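Local structure of putative uncharacterized protein (Streptococcus suis, 4XZ7) at residues L39-E44 with N148-N152; G60-L66 with I82-K87; D89-E95 with K120-F126. The protein is a transglutaminase and antiphagocytic virulence factor of a pathogenic streptococcus, probably cross-linking or otherwise modifying protein glutamines. One frame throughout, in Å; residues are numbered along the deposited sequence.

All three contacts lie in the N-terminal part of this chain, which is itself one piece of a longer protein. The chain first runs along strand 36-40, whose end and following turn find their partner in interaction 1 only with strand 149-152. Strand 63-68 then pairs with strand 79-86 and closes the short loop of interaction 2. Directly afterwards the chain enters strand 90-91, and strand 121-124 closes interaction 3 beside it. Strand 149-152 finally meets residues 39-44, so interaction 1 encloses the other two, which follow each other in series. Interaction 2 belongs to one mixed sheet and interaction 3 to another. Interaction 1 joins the two sheets, and Leu41 packs on both Leu66 and His123.

Interaction 1. Residues L39-E44 with N148-N152; sequences LKLGFE and NSLKN
Lys151 reaches across to the turn at residues 40-43 and gives its ammonium group to the carbonyl oxygen of Phe43. The hydrogen bond from NZ to Phe43 O is 2.7 Å long. NZ stands 17° out of the carbonyl plane. The Lys151 chain is bent at chi2 (-85°), then runs on extended. Its CE passes 4.1 Å from Lys40 O. The apolar part of the same chain lies beside two leucines: CG is 4.3 Å from Leu41 CD2, and CE is near Leu39 CD2.

Ser149 points the same way from its strand. Its OG sits between the backbone N and the carbonyl carbon (chi1 62°) and meets the backbone of Gly42, 3.3 Å from CA. One water joins Ser149 OG to Gly42 N. Glu44 folds back so that OE1 lies 3.8 Å from Ser149 CB. A second water accepts from Lys151 NZ at 2.8 Å and donates to Leu150 O.

Lys40 to Phe43 form a type II beta turn, closed by a bond from Phe43 N to Lys40 O. Gly42 has the positive phi that such a turn commonly gives to glycine. Strand 149-152 pairs edge-on with strand 157-167, and the turn lies over the face that bears Ser149 and Lys151. The polar links across the contact are one lysine bond and two waters, with no direct backbone pairing. The carbonyl and water ligands probably stabilise the positive charge of Lys151, and Glu44 may add a weak electrostatic pull.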
loop_
_atom_site.group_PDB
_atom_site.type_symbol
_atom_site.label_atom_id
_atom_site.label_comp_id
_atom_site.label_asym_id
_atom_site.label_seq_id
_atom_site.Cartn_x
_atom_site.Cartn_y
_atom_site.Cartn_z
ATOM N N LEU B 39 -22.912 -8.789 -18.925
ATOM C CA LEU B 39 -22.717 -9.690 -17.798
ATOM C C LEU B 39 -21.284 -10.151 -17.775
ATOM O O LEU B 39 -20.729 -10.499 -18.804
ATOM C CB LEU B 39 -23.637 -10.906 -17.888
ATOM C CG LEU B 39 -25.135 -10.594 -17.887
ATOM C CD1 LEU B 39 -25.954 -11.852 -18.160
ATOM C CD2 LEU B 39 -25.530 -9.955 -16.561
ATOM N N LYS B 40 -20.686 -10.156 -16.592
ATOM C CA LYS B 40 -19.350 -10.696 -16.431
ATOM C C LYS B 40 -19.453 -11.989 -15.646
ATOM O O LYS B 40 -20.038 -12.021 -14.559
ATOM C CB LYS B 40 -18.432 -9.704 -15.712
ATOM C CG LYS B 40 -17.017 -10.225 -15.525
ATOM C CD LYS B 40 -16.052 -9.135 -15.028
ATOM C CE LYS B 40 -14.624 -9.694 -14.909
ATOM N NZ LYS B 40 -13.608 -8.696 -14.462
ATOM N N LEU B 41 -18.877 -13.050 -16.184
ATOM C CA LEU B 41 -18.996 -14.357 -15.555
ATOM C C LEU B 41 -18.315 -14.347 -14.205
ATOM O O LEU B 41 -17.141 -13.990 -14.096
ATOM C CB LEU B 41 -18.398 -15.440 -16.438
ATOM C CG LEU B 41 -19.105 -15.742 -17.752
ATOM C CD1 LEU B 41 -18.526 -17.017 -18.376
ATOM C CD2 LEU B 41 -20.618 -15.874 -17.517
ATOM N N GLY B 42 -19.067 -14.727 -13.180
ATOM C CA GLY B 42 -18.542 -14.822 -11.832
ATOM C C GLY B 42 -18.987 -13.671 -10.959
ATOM O O GLY B 42 -18.676 -13.640 -9.766
ATOM N N PHE B 43 -19.736 -12.737 -11.539
ATOM C CA PHE B 43 -20.163 -11.537 -10.819
ATOM C C PHE B 43 -21.679 -11.398 -10.788
ATOM O O PHE B 43 -22.341 -11.607 -11.796
ATOM C CB PHE B 43 -19.516 -10.283 -11.447
ATOM C CG PHE B 43 -18.019 -10.201 -11.215
ATOM C CD1 PHE B 43 -17.148 -11.009 -11.920
ATOM C CD2 PHE B 43 -17.493 -9.339 -10.266
ATOM C CE1 PHE B 43 -15.781 -10.960 -11.689
ATOM C CE2 PHE B 43 -16.118 -9.272 -10.042
ATOM C CZ PHE B 43 -15.267 -10.094 -10.745
ATOM N N GLU B 44 -22.218 -11.031 -9.624
ATOM C CA GLU B 44 -23.658 -10.936 -9.413
ATOM C C GLU B 44 -24.355 -9.878 -10.264
ATOM O O GLU B 44 -25.393 -10.148 -10.865
ATOM C CB GLU B 44 -23.953 -10.651 -7.937
ATOM C CG GLU B 44 -23.645 -11.817 -7.027
ATOM C CD GLU B 44 -24.416 -13.048 -7.435
ATOM O OE1 GLU B 44 -23.799 -13.986 -8.019
ATOM O OE2 GLU B 44 -25.648 -13.045 -7.201
ATOM N N ASN B 148 -18.753 -19.224 -5.553
ATOM C CA ASN B 148 -19.560 -19.940 -6.531
ATOM C C ASN B 148 -20.584 -19.017 -7.147
ATOM O O ASN B 148 -21.190 -18.223 -6.447
ATOM C CB ASN B 148 -20.287 -21.115 -5.872
ATOM C CG ASN B 148 -19.336 -22.124 -5.271
ATOM O OD1 ASN B 148 -18.236 -22.364 -5.805
ATOM N ND2 ASN B 148 -19.750 -22.737 -4.157
ATOM N N SER B 149 -20.810 -19.117 -8.446
ATOM C CA SER B 149 -21.965 -18.415 -9.005
ATOM C C SER B 149 -22.333 -18.994 -10.340
ATOM O O SER B 149 -21.578 -19.769 -10.912
ATOM C CB SER B 149 -21.693 -16.920 -9.161
ATOM O OG SER B 149 -20.639 -16.708 -10.058
ATOM N N LEU B 150 -23.496 -18.614 -10.849
ATOM C CA LEU B 150 -23.948 -19.150 -12.118
ATOM C C LEU B 150 -24.750 -18.078 -12.844
ATOM O O LEU B 150 -25.220 -17.116 -12.230
ATOM C CB LEU B 150 -24.771 -20.443 -11.905
ATOM C CG LEU B 150 -26.022 -20.427 -11.001
ATOM C CD1 LEU B 150 -27.253 -19.819 -11.682
ATOM C CD2 LEU B 150 -26.387 -21.826 -10.531
ATOM N N LYS B 151 -24.884 -18.235 -14.153
ATOM C CA LYS B 151 -25.832 -17.441 -14.912
ATOM C C LYS B 151 -26.644 -18.388 -15.763
ATOM O O LYS B 151 -26.070 -19.206 -16.506
ATOM C CB LYS B 151 -25.146 -16.424 -15.824
ATOM C CG LYS B 151 -24.172 -15.485 -15.140
ATOM C CD LYS B 151 -24.886 -14.316 -14.579
ATOM C CE LYS B 151 -23.896 -13.277 -14.064
ATOM N NZ LYS B 151 -24.558 -12.513 -12.947
ATOM N N ASN B 152 -27.966 -18.268 -15.665
ATOM C CA ASN B 152 -28.872 -18.915 -16.612
ATOM C C ASN B 152 -28.956 -18.075 -17.873
ATOM O O ASN B 152 -29.278 -16.894 -17.798
ATOM C CB ASN B 152 -30.261 -19.114 -15.981
ATOM C CG ASN B 152 -30.239 -20.154 -14.860
ATOM O OD1 ASN B 152 -29.947 -21.330 -15.103
ATOM N ND2 ASN B 152 -30.528 -19.725 -13.633
HETATM O O HOH W 1 -21.568 -16.033 -12.696
HETATM O O HOH W 2 -24.155 -14.786 -11.387
#

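Interaction 2. Residues G60-L66 with I82-K87; sequences GKNNNFL and ILVMNK
Phe65 and Val84 face each other as a non-hydrogen-bonded antiparallel pair, their side chains side by side and pointing the same way. Val84 CG1 comes within 3.4 Å of Phe65 CD2, at a slant to the ring. Ile82 CG2 reaches the same ring at its edge, in the ring plane, 3.7 Å from CD2. Leu66 lies against Leu83, CB to CB, and its CD2 approaches Met85 CE.

The backbones hold this register. Asn64 and Met85 form a hydrogen-bonded pair, with Asn64 N to Met85 O at 3.0 Å and Met85 N to Asn64 O at 3.1 Å. Leu66 N donates to Leu83 O at 2.9 Å. Beyond the strand ends, Lys87 N donates to Asn62 O at 3.0 Å.

Lys87 then lies along the loop at residues 60-62, where its CE is 3.1 Å from Lys61 O. Its chain turns at chi4 (-93°), which brings NZ to 3.6 Å from Asn64 OD1. A water takes hold of Gly60 O and Asn63 O, with a weak bond from Lys87 NZ. Another joins Leu66 O to Leu83 N.

Further out, Asn63 ND2 bonds to Phe59 O at the end of helix 53-59, and the Phe65 ring stacks on Phe22 of helix 19-29. Strand 14-17 flanks strand 63-68, while strand 36-40 runs parallel to strand 79-86 on its far side. The pairing is an antiparallel ladder inside a mixed beta sheet, with helix 19-29 packed on Phe65.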
loop_
_atom_site.group_PDB
_atom_site.type_symbol
_atom_site.label_atom_id
_atom_site.label_comp_id
_atom_site.label_asym_id
_atom_site.label_seq_id
_atom_site.Cartn_x
_atom_site.Cartn_y
_atom_site.Cartn_z
ATOM N N GLY B 60 -13.217 -4.259 -23.085
ATOM C CA GLY B 60 -12.306 -5.155 -23.788
ATOM C C GLY B 60 -10.852 -5.169 -23.324
ATOM O O GLY B 60 -10.089 -6.069 -23.689
ATOM N N LYS B 61 -10.463 -4.181 -22.525
ATOM C CA LYS B 61 -9.096 -4.095 -22.024
ATOM C C LYS B 61 -8.784 -5.223 -21.061
ATOM O O LYS B 61 -7.712 -5.817 -21.114
ATOM C CB LYS B 61 -8.861 -2.747 -21.335
ATOM C CG LYS B 61 -8.871 -1.568 -22.290
ATOM C CD LYS B 61 -8.701 -0.252 -21.551
ATOM C CE LYS B 61 -8.633 0.909 -22.531
ATOM N NZ LYS B 61 -8.347 2.193 -21.838
ATOM N N ASN B 62 -9.731 -5.513 -20.180
ATOM C CA ASN B 62 -9.534 -6.513 -19.136
ATOM C C ASN B 62 -10.347 -7.794 -19.337
ATOM O O ASN B 62 -10.164 -8.762 -18.593
ATOM C CB ASN B 62 -9.874 -5.913 -17.771
ATOM C CG ASN B 62 -8.943 -4.786 -17.383
ATOM O OD1 ASN B 62 -7.809 -4.713 -17.854
ATOM N ND2 ASN B 62 -9.415 -3.902 -16.515
ATOM N N ASN B 63 -11.236 -7.799 -20.333
ATOM C CA ASN B 63 -12.125 -8.940 -20.561
ATOM C C ASN B 63 -12.131 -9.428 -21.996
ATOM O O ASN B 63 -12.000 -8.639 -22.933
ATOM C CB ASN B 63 -13.576 -8.593 -20.177
ATOM C CG ASN B 63 -13.708 -8.050 -18.774
ATOM O OD1 ASN B 63 -13.729 -8.808 -17.811
ATOM N ND2 ASN B 63 -13.812 -6.726 -18.652
ATOM N N ASN B 64 -12.325 -10.729 -22.178
ATOM C CA ASN B 64 -12.695 -11.238 -23.486
ATOM C C ASN B 64 -14.203 -11.426 -23.582
ATOM O O ASN B 64 -14.903 -11.362 -22.585
ATOM C CB ASN B 64 -11.959 -12.535 -23.774
ATOM C CG ASN B 64 -10.487 -12.300 -24.043
ATOM O OD1 ASN B 64 -10.137 -11.448 -24.857
ATOM N ND2 ASN B 64 -9.622 -13.022 -23.341
ATOM N N PHE B 65 -14.691 -11.656 -24.790
ATOM C CA PHE B 65 -16.113 -11.670 -25.060
ATOM C C PHE B 65 -16.470 -13.084 -25.448
ATOM O O PHE B 65 -15.657 -13.768 -26.065
ATOM C CB PHE B 65 -16.461 -10.675 -26.172
ATOM C CG PHE B 65 -16.189 -9.244 -25.801
ATOM C CD1 PHE B 65 -14.914 -8.712 -25.918
ATOM C CD2 PHE B 65 -17.211 -8.439 -25.301
ATOM C CE1 PHE B 65 -14.653 -7.403 -25.552
ATOM C CE2 PHE B 65 -16.957 -7.127 -24.930
ATOM C CZ PHE B 65 -15.678 -6.611 -25.054
ATOM N N LEU B 66 -17.670 -13.527 -25.088
ATOM C CA LEU B 66 -18.099 -14.879 -25.435
ATOM C C LEU B 66 -19.085 -14.881 -26.579
ATOM O O LEU B 66 -20.003 -14.057 -26.620
ATOM C CB LEU B 66 -18.737 -15.571 -24.228
ATOM C CG LEU B 66 -17.855 -15.754 -23.005
ATOM C CD1 LEU B 66 -18.525 -16.733 -22.067
ATOM C CD2 LEU B 66 -16.487 -16.269 -23.426
ATOM N N ILE B 82 -24.468 -9.045 -23.477
ATOM C CA ILE B 82 -23.165 -9.541 -23.884
ATOM C C ILE B 82 -22.488 -10.205 -22.694
ATOM O O ILE B 82 -22.530 -9.676 -21.593
ATOM C CB ILE B 82 -22.295 -8.404 -24.444
ATOM C CG1 ILE B 82 -22.937 -7.882 -25.736
ATOM C CG2 ILE B 82 -20.854 -8.897 -24.673
ATOM C CD1 ILE B 82 -22.364 -6.581 -26.247
ATOM N N LEU B 83 -21.906 -11.382 -22.905
ATOM C CA LEU B 83 -21.196 -12.086 -21.844
ATOM C C LEU B 83 -19.704 -11.867 -21.974
ATOM O O LEU B 83 -19.142 -12.107 -23.037
ATOM C CB LEU B 83 -21.478 -13.588 -21.896
ATOM C CG LEU B 83 -22.709 -14.214 -21.234
ATOM C CD1 LEU B 83 -23.873 -13.280 -21.202
ATOM C CD2 LEU B 83 -23.069 -15.466 -22.015
ATOM N N VAL B 84 -19.055 -11.453 -20.892
ATOM C CA VAL B 84 -17.603 -11.319 -20.900
ATOM C C VAL B 84 -16.990 -12.046 -19.711
ATOM O O VAL B 84 -17.695 -12.429 -18.788
ATOM C CB VAL B 84 -17.174 -9.845 -20.841
ATOM C CG1 VAL B 84 -17.758 -9.092 -21.991
ATOM C CG2 VAL B 84 -17.631 -9.228 -19.503
ATOM N N MET B 85 -15.670 -12.210 -19.713
ATOM C CA MET B 85 -15.001 -12.772 -18.543
ATOM C C MET B 85 -13.574 -12.257 -18.477
ATOM O O MET B 85 -13.017 -11.874 -19.506
ATOM C CB MET B 85 -15.030 -14.301 -18.581
ATOM C CG MET B 85 -14.125 -14.916 -19.607
ATOM S SD MET B 85 -14.107 -16.720 -19.618
ATOM C CE MET B 85 -12.896 -16.956 -20.899
ATOM N N ASN B 86 -13.006 -12.221 -17.268
ATOM C CA ASN B 86 -11.622 -11.789 -17.063
ATOM C C ASN B 86 -10.673 -12.523 -17.989
ATOM O O ASN B 86 -10.792 -13.738 -18.177
ATOM C CB ASN B 86 -11.197 -11.994 -15.608
ATOM C CG ASN B 86 -11.282 -10.715 -14.790
ATOM O OD1 ASN B 86 -10.943 -9.633 -15.277
ATOM N ND2 ASN B 86 -11.748 -10.828 -13.544
ATOM N N LYS B 87 -9.747 -11.779 -18.593
ATOM C CA LYS B 87 -8.829 -12.341 -19.582
ATOM C C LYS B 87 -8.046 -13.586 -19.113
ATOM O O LYS B 87 -7.741 -14.464 -19.924
ATOM C CB LYS B 87 -7.846 -11.257 -20.057
ATOM C CG LYS B 87 -8.458 -10.218 -21.022
ATOM C CD LYS B 87 -7.386 -9.266 -21.589
ATOM C CE LYS B 87 -7.905 -8.404 -22.746
ATOM N NZ LYS B 87 -7.653 -8.999 -24.086
HETATM O O HOH W 3 -10.761 -7.971 -25.290
HETATM O O HOH W 4 -22.057 -12.577 -25.419
#

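Interaction 3. Residues D89-E95 with K120-F126; sequences DVIAHNE and KRIHALF
Ala92 CB lies among Ile122, Ala124 and Phe126, and touches CD1, CB and CZ of these residues, each at 4.3 Å. Next to it Val90 CG2 meets Ile122 CG1 at 3.8 Å. The Phe126 ring is sandwiched between Ala124 CB over one face and Glu95 CG over the other. The Glu95 contact is a CH-pi interaction, 4.1 Å from CG to the ring centroid. Bent at chi2 (79°), the Glu95 chain lays its carboxylate almost parallel to the ring, 11° between the planes. Tyr98 of helix 95-101 covers the same apolar group. After strand 90-91 the chain enters this helix, with Asn94 as its N-cap.

Three backbone hydrogen bonds run alongside: Val90 N to Arg121 O, His123 N to Val90 O, and Ala92 N to His123 O. Beyond them a water links Ala92 O to Leu125 N.

The polar edge is built on Asp89. Its OD2 accepts from His123 NE2 at 2.7 Å, on the anti side but tilted out of the carboxylate plane, while OD2 itself lies close to the imidazole plane. The carboxylate and ring planes are 42° apart. Its OD1 accepts from Arg121 N at 2.8 Å, from above the carboxylate plane. Ser160 OG bonds to His123 ND1, so both ring nitrogens have partners and the ring is fixed in rotation.

Strand 121-124 also pairs antiparallel with strand 157-167. The whole is a short parallel strand pair at the side of a mixed beta sheet, with helix 95-101 coming between its two strands in the chain.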
loop_
_atom_site.group_PDB
_atom_site.type_symbol
_atom_site.label_atom_id
_atom_site.label_comp_id
_atom_site.label_asym_id
_atom_site.label_seq_id
_atom_site.Cartn_x
_atom_site.Cartn_y
_atom_site.Cartn_z
ATOM N N ASP B 89 -9.168 -15.958 -17.045
ATOM C CA ASP B 89 -10.076 -17.048 -16.667
ATOM C C ASP B 89 -9.969 -18.216 -17.620
ATOM O O ASP B 89 -9.576 -18.046 -18.764
ATOM C CB ASP B 89 -11.533 -16.563 -16.648
ATOM C CG ASP B 89 -11.858 -15.758 -15.420
ATOM O OD1 ASP B 89 -10.918 -15.390 -14.677
ATOM O OD2 ASP B 89 -13.062 -15.502 -15.192
ATOM N N VAL B 90 -10.335 -19.408 -17.165
ATOM C CA VAL B 90 -10.404 -20.518 -18.100
ATOM C C VAL B 90 -11.795 -21.164 -18.155
ATOM O O VAL B 90 -12.570 -21.160 -17.189
ATOM C CB VAL B 90 -9.330 -21.595 -17.793
ATOM C CG1 VAL B 90 -8.110 -20.966 -17.096
ATOM C CG2 VAL B 90 -9.903 -22.738 -17.002
ATOM N N ILE B 91 -12.122 -21.683 -19.329
ATOM C CA ILE B 91 -13.358 -22.416 -19.509
ATOM C C ILE B 91 -13.059 -23.904 -19.674
ATOM O O ILE B 91 -12.372 -24.289 -20.607
ATOM C CB ILE B 91 -14.124 -21.917 -20.725
ATOM C CG1 ILE B 91 -14.571 -20.467 -20.498
ATOM C CG2 ILE B 91 -15.304 -22.867 -21.022
ATOM C CD1 ILE B 91 -15.397 -19.905 -21.614
ATOM N N ALA B 92 -13.566 -24.729 -18.762
ATOM C CA ALA B 92 -13.345 -26.168 -18.853
ATOM C C ALA B 92 -14.164 -26.747 -19.989
ATOM O O ALA B 92 -15.364 -26.498 -20.093
ATOM C CB ALA B 92 -13.696 -26.859 -17.545
ATOM N N HIS B 93 -13.510 -27.540 -20.829
ATOM C CA HIS B 93 -14.140 -28.070 -22.027
ATOM C C HIS B 93 -15.076 -29.211 -21.686
ATOM O O HIS B 93 -16.183 -29.283 -22.207
ATOM C CB HIS B 93 -13.070 -28.519 -23.018
ATOM C CG HIS B 93 -12.088 -27.442 -23.356
ATOM N ND1 HIS B 93 -12.436 -26.108 -23.395
ATOM C CD2 HIS B 93 -10.768 -27.496 -23.651
ATOM C CE1 HIS B 93 -11.374 -25.388 -23.709
ATOM N NE2 HIS B 93 -10.348 -26.205 -23.872
ATOM N N ASN B 94 -14.618 -30.090 -20.798
ATOM C CA ASN B 94 -15.410 -31.206 -20.306
ATOM C C ASN B 94 -15.051 -31.494 -18.847
ATOM O O ASN B 94 -14.214 -30.805 -18.266
ATOM C CB ASN B 94 -15.202 -32.463 -21.181
ATOM C CG ASN B 94 -13.740 -32.820 -21.369
ATOM O OD1 ASN B 94 -12.868 -32.403 -20.601
ATOM N ND2 ASN B 94 -13.463 -33.608 -22.407
ATOM N N GLU B 95 -15.686 -32.500 -18.259
ATOM C CA GLU B 95 -15.437 -32.845 -16.861
ATOM C C GLU B 95 -13.972 -33.209 -16.610
ATOM O O GLU B 95 -13.369 -32.763 -15.640
ATOM C CB GLU B 95 -16.333 -34.003 -16.431
ATOM C CG GLU B 95 -17.823 -33.666 -16.373
ATOM C CD GLU B 95 -18.497 -33.659 -17.737
ATOM O OE1 GLU B 95 -17.793 -33.771 -18.773
ATOM O OE2 GLU B 95 -19.739 -33.545 -17.769
ATOM N N LYS B 120 -8.298 -15.374 -10.581
ATOM C CA LYS B 120 -8.859 -15.979 -11.784
ATOM C C LYS B 120 -10.029 -16.907 -11.446
ATOM O O LYS B 120 -10.124 -17.444 -10.330
ATOM C CB LYS B 120 -7.781 -16.754 -12.546
ATOM C CG LYS B 120 -6.578 -15.899 -12.924
ATOM C CD LYS B 120 -7.031 -14.549 -13.490
ATOM C CE LYS B 120 -5.896 -13.526 -13.548
ATOM N NZ LYS B 120 -4.820 -13.924 -14.497
ATOM N N ARG B 121 -10.916 -17.102 -12.416
ATOM C CA ARG B 121 -12.046 -18.005 -12.237
ATOM C C ARG B 121 -12.030 -19.116 -13.290
ATOM O O ARG B 121 -11.377 -18.996 -14.327
ATOM C CB ARG B 121 -13.371 -17.215 -12.275
ATOM C CG ARG B 121 -13.511 -16.259 -11.109
ATOM C CD ARG B 121 -14.709 -15.312 -11.192
ATOM N NE ARG B 121 -14.469 -14.126 -10.357
ATOM C CZ ARG B 121 -15.183 -13.819 -9.286
ATOM N NH1 ARG B 121 -16.203 -14.590 -8.926
ATOM N NH2 ARG B 121 -14.893 -12.743 -8.582
ATOM N N ILE B 122 -12.721 -20.214 -13.000
ATOM C CA ILE B 122 -12.917 -21.276 -13.982
ATOM C C ILE B 122 -14.423 -21.399 -14.190
ATOM O O ILE B 122 -15.206 -21.185 -13.247
ATOM C CB ILE B 122 -12.286 -22.629 -13.519
ATOM C CG1 ILE B 122 -12.578 -23.759 -14.500
ATOM C CG2 ILE B 122 -12.777 -23.040 -12.128
ATOM C CD1 ILE B 122 -11.633 -24.933 -14.326
ATOM N N HIS B 123 -14.826 -21.703 -15.421
ATOM C CA HIS B 123 -16.239 -21.763 -15.775
ATOM C C HIS B 123 -16.555 -23.034 -16.555
ATOM O O HIS B 123 -15.680 -23.630 -17.180
ATOM C CB HIS B 123 -16.654 -20.547 -16.614
ATOM C CG HIS B 123 -16.046 -19.255 -16.164
ATOM N ND1 HIS B 123 -16.624 -18.447 -15.205
ATOM C CD2 HIS B 123 -14.916 -18.619 -16.559
ATOM C CE1 HIS B 123 -15.872 -17.376 -15.026
ATOM N NE2 HIS B 123 -14.825 -17.459 -15.834
ATOM N N ALA B 124 -17.811 -23.445 -16.539
ATOM C CA ALA B 124 -18.168 -24.670 -17.234
ATOM C C ALA B 124 -19.660 -24.709 -17.496
ATOM O O ALA B 124 -20.442 -24.130 -16.737
ATOM C CB ALA B 124 -17.725 -25.892 -16.430
ATOM N N LEU B 125 -20.052 -25.378 -18.580
ATOM C CA LEU B 125 -21.468 -25.535 -18.906
ATOM C C LEU B 125 -22.122 -26.660 -18.111
ATOM O O LEU B 125 -23.334 -26.886 -18.210
ATOM C CB LEU B 125 -21.645 -25.783 -20.404
ATOM C CG LEU B 125 -21.272 -24.575 -21.270
ATOM C CD1 LEU B 125 -21.273 -24.974 -22.733
ATOM C CD2 LEU B 125 -22.197 -23.396 -21.024
ATOM N N PHE B 126 -21.320 -27.368 -17.328
ATOM C CA PHE B 126 -21.846 -28.353 -16.388
ATOM C C PHE B 126 -21.598 -27.824 -14.988
ATOM O O PHE B 126 -20.770 -26.941 -14.789
ATOM C CB PHE B 126 -21.197 -29.726 -16.592
ATOM C CG PHE B 126 -19.696 -29.688 -16.601
ATOM C CD1 PHE B 126 -18.977 -29.796 -15.417
ATOM C CD2 PHE B 126 -19.005 -29.540 -17.784
ATOM C CE1 PHE B 126 -17.595 -29.749 -15.424
ATOM C CE2 PHE B 126 -17.628 -29.495 -17.793
ATOM C CZ PHE B 126 -16.922 -29.595 -16.614
HETATM O O HOH W 5 -17.946 -26.478 -20.407
#